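Local coordinates for MexT protein (Pseudomonas aeruginosa, PDB 6L33) that activates transcription of the MexEF-OprN efflux pump as a LysR-type regulator, probably binding DNA through a part that lies outside this regulatory domain, at residues N71-T76 with A188-P193; D97-R102 with D171-T176. One frame throughout, in Å; residues are numbered along the deposited sequence.

The regulatory domain has two alpha/beta subdomains, and each contact belongs to one of them. From the N terminus the chain builds most of the first sheet, ending with strand 72-78; the earlier half of contact 1 lies on and just before this strand. It then enters the second subdomain at strand 82-86. Helix 96-101 supplies the first half of contact 2, and 171-176, just after strand 168-170, comes back to it, closing the loop of contact 2. From there the chain returns to the first subdomain as strand 181-186, and the turn 188-193 closes contact 1. Contact 2 is therefore nested inside the larger loop of contact 1. Their centres lie about 39 Å apart, on opposite sides of the chain's centre.

Contact 1 of 2, residues N71-T76 with A188-P193; sequences NAKRKT and AQDNDP
K73 and D190 make a loose, solvent-facing contact between the edge strand 72-78 of the first sheet and the turn joining strand 181-186 to helix 193-203. Backbone bonds of N71 with G187 and of K73 with W185 hold the edge strand against its antiparallel neighbour, and the 188-193 segment simply carries on past that pairing. The K73 side chain bends at three successive torsions, chi2 to chi4, and crosses the D190 side chain at about a right angle. Its CE comes 3.9 Å from D190 OD2, while NZ stands 4.1 Å from the same oxygen, too far for a salt bridge. The other carboxylate oxygen, OD1, is already used: it takes a hydrogen bond from W185 NE1 and has a weak, long ion pair with R199. At the other end, chi1 of -165° carries the end of the N71 side chain nearer the turn, yet its OD1 comes no closer than 3.9 Å to A188 N, which is not a hydrogen bond. The two segments bury 125 Å² in all, both sides summed. The W185 bond is the firmer hold on the aspartate, and the lysine probably adds a mild, solvent-screened attraction.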
loop_
_atom_site.group_PDB
_atom_site.type_symbol
_atom_site.label_atom_id
_atom_site.label_comp_id
_atom_site.label_asym_id
_atom_site.label_seq_id
_atom_site.Cartn_x
_atom_site.Cartn_y
_atom_site.Cartn_z
ATOM N N ASN B 71 3.075 -18.682 -19.967
ATOM C CA ASN B 71 2.808 -19.809 -19.073
ATOM C C ASN B 71 1.887 -19.403 -17.926
ATOM O O ASN B 71 2.132 -19.719 -16.761
ATOM C CB ASN B 71 4.127 -20.368 -18.550
ATOM C CG ASN B 71 3.980 -21.746 -17.926
ATOM O OD1 ASN B 71 2.884 -22.303 -17.866
ATOM N ND2 ASN B 71 5.092 -22.300 -17.454
ATOM N N ALA B 72 0.808 -18.690 -18.246
ATOM C CA ALA B 72 -0.105 -18.187 -17.230
ATOM C C ALA B 72 -1.535 -18.250 -17.739
ATOM O O ALA B 72 -1.812 -17.854 -18.875
ATOM C CB ALA B 72 0.247 -16.747 -16.831
ATOM N N LYS B 73 -2.434 -18.754 -16.899
ATOM C CA LYS B 73 -3.863 -18.748 -17.170
ATOM C C LYS B 73 -4.505 -17.557 -16.471
ATOM O O LYS B 73 -4.014 -17.081 -15.444
ATOM C CB LYS B 73 -4.520 -20.050 -16.701
ATOM C CG LYS B 73 -4.261 -21.252 -17.604
ATOM C CD LYS B 73 -5.382 -21.436 -18.618
ATOM C CE LYS B 73 -5.796 -22.898 -18.738
ATOM N NZ LYS B 73 -4.786 -23.719 -19.461
ATOM N N ARG B 74 -5.606 -17.071 -17.036
ATOM C CA ARG B 74 -6.255 -15.892 -16.485
ATOM C C ARG B 74 -7.761 -16.007 -16.655
ATOM O O ARG B 74 -8.261 -16.718 -17.531
ATOM C CB ARG B 74 -5.734 -14.601 -17.135
ATOM C CG ARG B 74 -6.616 -14.042 -18.237
ATOM C CD ARG B 74 -5.827 -13.129 -19.164
ATOM N NE ARG B 74 -5.726 -11.765 -18.651
ATOM C CZ ARG B 74 -4.976 -10.814 -19.203
ATOM N NH1 ARG B 74 -4.258 -11.078 -20.286
ATOM N NH2 ARG B 74 -4.944 -9.599 -18.672
ATOM N N LYS B 75 -8.478 -15.286 -15.795
ATOM C CA LYS B 75 -9.934 -15.284 -15.776
ATOM C C LYS B 75 -10.395 -13.879 -15.426
ATOM O O LYS B 75 -10.037 -13.356 -14.365
ATOM C CB LYS B 75 -10.468 -16.304 -14.762
ATOM C CG LYS B 75 -11.884 -16.050 -14.274
ATOM C CD LYS B 75 -12.366 -17.198 -13.394
ATOM C CE LYS B 75 -13.800 -16.992 -12.931
ATOM N NZ LYS B 75 -13.875 -16.205 -11.668
ATOM N N THR B 76 -11.163 -13.261 -16.320
ATOM C CA THR B 76 -11.721 -11.948 -16.031
ATOM C C THR B 76 -12.705 -12.055 -14.874
ATOM O O THR B 76 -13.604 -12.901 -14.886
ATOM C CB THR B 76 -12.417 -11.370 -17.264
ATOM O OG1 THR B 76 -11.453 -11.123 -18.293
ATOM C CG2 THR B 76 -13.122 -10.062 -16.916
ATOM N N ALA B 188 1.441 -24.084 -14.713
ATOM C CA ALA B 188 1.860 -25.287 -14.000
ATOM C C ALA B 188 0.885 -25.663 -12.892
ATOM O O ALA B 188 0.693 -26.853 -12.614
ATOM C CB ALA B 188 3.263 -25.089 -13.422
ATOM N N GLN B 189 0.254 -24.677 -12.260
ATOM C CA GLN B 189 -0.609 -24.914 -11.110
ATOM C C GLN B 189 -2.080 -25.070 -11.476
ATOM O O GLN B 189 -2.915 -25.183 -10.571
ATOM C CB GLN B 189 -0.451 -23.775 -10.097
ATOM C CG GLN B 189 0.434 -24.115 -8.909
ATOM C CD GLN B 189 1.902 -23.854 -9.170
ATOM O OE1 GLN B 189 2.282 -23.409 -10.248
ATOM N NE2 GLN B 189 2.736 -24.128 -8.176
ATOM N N ASP B 190 -2.422 -25.075 -12.767
ATOM C CA ASP B 190 -3.807 -25.319 -13.160
ATOM C C ASP B 190 -4.275 -26.695 -12.702
ATOM O O ASP B 190 -5.453 -26.875 -12.371
ATOM C CB ASP B 190 -3.951 -25.178 -14.677
ATOM C CG ASP B 190 -5.392 -24.982 -15.115
ATOM O OD1 ASP B 190 -6.064 -24.082 -14.570
ATOM O OD2 ASP B 190 -5.848 -25.724 -16.011
ATOM N N ASN B 191 -3.356 -27.665 -12.652
ATOM C CA ASN B 191 -3.667 -29.038 -12.273
ATOM C C ASN B 191 -3.733 -29.233 -10.764
ATOM O O ASN B 191 -4.390 -30.168 -10.293
ATOM C CB ASN B 191 -2.604 -29.978 -12.842
ATOM C CG ASN B 191 -1.293 -29.911 -12.063
ATOM O OD1 ASN B 191 -0.962 -28.884 -11.463
ATOM N ND2 ASN B 191 -0.545 -31.007 -12.069
ATOM N N ASP B 192 -3.043 -28.386 -10.010
ATOM C CA ASP B 192 -2.823 -28.636 -8.590
ATOM C C ASP B 192 -4.148 -28.611 -7.835
ATOM O O ASP B 192 -4.918 -27.654 -7.977
ATOM C CB ASP B 192 -1.858 -27.591 -8.028
ATOM C CG ASP B 192 -1.413 -27.896 -6.607
ATOM O OD1 ASP B 192 -2.277 -28.069 -5.723
ATOM O OD2 ASP B 192 -0.188 -27.957 -6.374
ATOM N N PRO B 193 -4.449 -29.633 -7.027
ATOM C CA PRO B 193 -5.719 -29.612 -6.284
ATOM C C PRO B 193 -5.735 -28.578 -5.176
ATOM O O PRO B 193 -6.771 -27.941 -4.948
ATOM C CB PRO B 193 -5.832 -31.041 -5.729
ATOM C CG PRO B 193 -4.747 -31.827 -6.404
ATOM C CD PRO B 193 -3.679 -30.856 -6.762
#

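Contact 2 of 2, residues D97-R102 with D171-T176; sequences DDYCAR and DPPFET
One face of the Y99 ring receives the edge of F174, whose CE1 lies 3.4 Å above the tyrosine plane and is offset toward the rim; seen from the phenylalanine, Y99 CE2 and CZ lie at its ring edge, near its plane. This is a T-shaped pair: the planes meet at 70° and the ring centroids are 4.9 Å apart. F174 CE1 and CZ do the touching, both closest to Y99 CE2, so the phenylalanine leans on that flank of the tyrosine and not on its middle. P173 CD approaches the ring obliquely, and P173 CG packs on Y99 CB at 4.2 Å. Two torsions put the rings there: Y99 points its CG away from its own backbone N (chi1 -175°), while F174 CG sits between backbone N and carbonyl carbon (chi1 62°), with the ring edge on the tyrosine. The tyrosine is buried, with OH hydrogen-bonded to T152 OG1 on strand 150-154 and the ring in an edge-to-face pair with H104. V117 of helix 116-123 touches both aromatic side chains. Helix 96-101 and the loop leaving strand 168-170 are thereby joined by apolar packing in the second alpha/beta subdomain of a LysR substrate-binding domain, whose two-lobed fold resembles that of periplasmic binding proteins.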
loop_
_atom_site.group_PDB
_atom_site.type_symbol
_atom_site.label_atom_id
_atom_site.label_comp_id
_atom_site.label_asym_id
_atom_site.label_seq_id
_atom_site.Cartn_x
_atom_site.Cartn_y
_atom_site.Cartn_z
ATOM N N ASP B 97 -11.867 20.957 -20.956
ATOM C CA ASP B 97 -11.039 22.121 -20.650
ATOM C C ASP B 97 -10.733 22.203 -19.159
ATOM O O ASP B 97 -9.584 22.433 -18.764
ATOM C CB ASP B 97 -11.730 23.404 -21.121
ATOM C CG ASP B 97 -11.562 23.651 -22.605
ATOM O OD1 ASP B 97 -10.597 23.122 -23.196
ATOM O OD2 ASP B 97 -12.395 24.383 -23.180
ATOM N N ASP B 98 -11.758 22.038 -18.314
ATOM C CA ASP B 98 -11.530 22.003 -16.872
ATOM C C ASP B 98 -10.526 20.920 -16.504
ATOM O O ASP B 98 -9.624 21.143 -15.688
ATOM C CB ASP B 98 -12.841 21.751 -16.122
ATOM C CG ASP B 98 -13.888 22.815 -16.377
ATOM O OD1 ASP B 98 -13.525 23.942 -16.773
ATOM O OD2 ASP B 98 -15.084 22.519 -16.164
ATOM N N TYR B 99 -10.678 19.736 -17.097
ATOM C CA TYR B 99 -9.816 18.607 -16.767
ATOM C C TYR B 99 -8.359 18.920 -17.077
ATOM O O TYR B 99 -7.470 18.690 -16.249
ATOM C CB TYR B 99 -10.286 17.373 -17.539
ATOM C CG TYR B 99 -9.560 16.099 -17.194
ATOM C CD1 TYR B 99 -10.013 15.278 -16.170
ATOM C CD2 TYR B 99 -8.429 15.709 -17.898
ATOM C CE1 TYR B 99 -9.355 14.107 -15.854
ATOM C CE2 TYR B 99 -7.763 14.542 -17.587
ATOM C CZ TYR B 99 -8.230 13.744 -16.564
ATOM O OH TYR B 99 -7.571 12.576 -16.257
ATOM N N CYS B 100 -8.100 19.462 -18.267
ATOM C CA CYS B 100 -6.735 19.735 -18.695
ATOM C C CYS B 100 -6.099 20.883 -17.924
ATOM O O CYS B 100 -4.868 20.989 -17.902
ATOM C CB CYS B 100 -6.723 20.044 -20.193
ATOM S SG CYS B 100 -6.815 18.569 -21.231
ATOM N N ALA B 101 -6.902 21.747 -17.299
ATOM C CA ALA B 101 -6.374 22.901 -16.586
ATOM C C ALA B 101 -6.103 22.628 -15.113
ATOM O O ALA B 101 -5.310 23.350 -14.499
ATOM C CB ALA B 101 -7.341 24.085 -16.704
ATOM N N ARG B 102 -6.725 21.624 -14.539
ATOM C CA ARG B 102 -6.526 21.384 -13.121
ATOM C C ARG B 102 -5.330 20.467 -12.896
ATOM O O ARG B 102 -4.871 19.794 -13.822
ATOM C CB ARG B 102 -7.800 20.797 -12.519
ATOM C CG ARG B 102 -8.863 21.871 -12.322
ATOM C CD ARG B 102 -10.192 21.324 -11.859
ATOM N NE ARG B 102 -10.101 20.699 -10.547
ATOM C CZ ARG B 102 -11.136 20.542 -9.728
ATOM N NH1 ARG B 102 -10.966 19.957 -8.552
ATOM N NH2 ARG B 102 -12.338 20.977 -10.085
ATOM N N ASP B 171 -18.026 10.397 -14.701
ATOM C CA ASP B 171 -17.434 9.882 -15.924
ATOM C C ASP B 171 -16.495 10.926 -16.523
ATOM O O ASP B 171 -16.784 12.126 -16.464
ATOM C CB ASP B 171 -18.519 9.511 -16.936
ATOM C CG ASP B 171 -19.384 8.355 -16.470
ATOM O OD1 ASP B 171 -18.828 7.277 -16.166
ATOM O OD2 ASP B 171 -20.620 8.523 -16.413
ATOM N N PRO B 172 -15.365 10.508 -17.097
ATOM C CA PRO B 172 -14.426 11.484 -17.652
ATOM C C PRO B 172 -14.994 12.138 -18.896
ATOM O O PRO B 172 -15.839 11.550 -19.594
ATOM C CB PRO B 172 -13.185 10.633 -17.984
ATOM C CG PRO B 172 -13.374 9.340 -17.247
ATOM C CD PRO B 172 -14.851 9.132 -17.174
ATOM N N PRO B 173 -14.551 13.364 -19.225
ATOM C CA PRO B 173 -15.057 14.040 -20.428
ATOM C C PRO B 173 -14.356 13.577 -21.696
ATOM O O PRO B 173 -14.333 14.290 -22.703
ATOM C CB PRO B 173 -14.772 15.516 -20.136
ATOM C CG PRO B 173 -13.528 15.479 -19.316
ATOM C CD PRO B 173 -13.592 14.206 -18.484
ATOM N N PHE B 174 -13.776 12.382 -21.644
ATOM C CA PHE B 174 -13.081 11.777 -22.772
ATOM C C PHE B 174 -12.896 10.301 -22.451
ATOM O O PHE B 174 -13.169 9.850 -21.335
ATOM C CB PHE B 174 -11.740 12.462 -23.053
ATOM C CG PHE B 174 -10.760 12.370 -21.917
ATOM C CD1 PHE B 174 -10.820 13.257 -20.855
ATOM C CD2 PHE B 174 -9.772 11.397 -21.914
ATOM C CE1 PHE B 174 -9.920 13.173 -19.809
ATOM C CE2 PHE B 174 -8.867 11.309 -20.874
ATOM C CZ PHE B 174 -8.942 12.197 -19.819
ATOM N N GLU B 175 -12.422 9.551 -23.440
ATOM C CA GLU B 175 -12.279 8.108 -23.324
ATOM C C GLU B 175 -10.826 7.738 -23.060
ATOM O O GLU B 175 -9.925 8.210 -23.760
ATOM C CB GLU B 175 -12.769 7.412 -24.593
ATOM C CG GLU B 175 -13.024 5.939 -24.402
ATOM C CD GLU B 175 -14.171 5.686 -23.451
ATOM O OE1 GLU B 175 -15.325 5.624 -23.922
ATOM O OE2 GLU B 175 -13.921 5.560 -22.232
ATOM N N THR B 176 -10.602 6.879 -22.068
ATOM C CA THR B 176 -9.260 6.419 -21.750
ATOM C C THR B 176 -9.310 4.960 -21.313
ATOM O O THR B 176 -10.382 4.381 -21.114
ATOM C CB THR B 176 -8.603 7.304 -20.680
ATOM O OG1 THR B 176 -7.194 7.042 -20.638
ATOM C CG2 THR B 176 -9.218 7.050 -19.310
#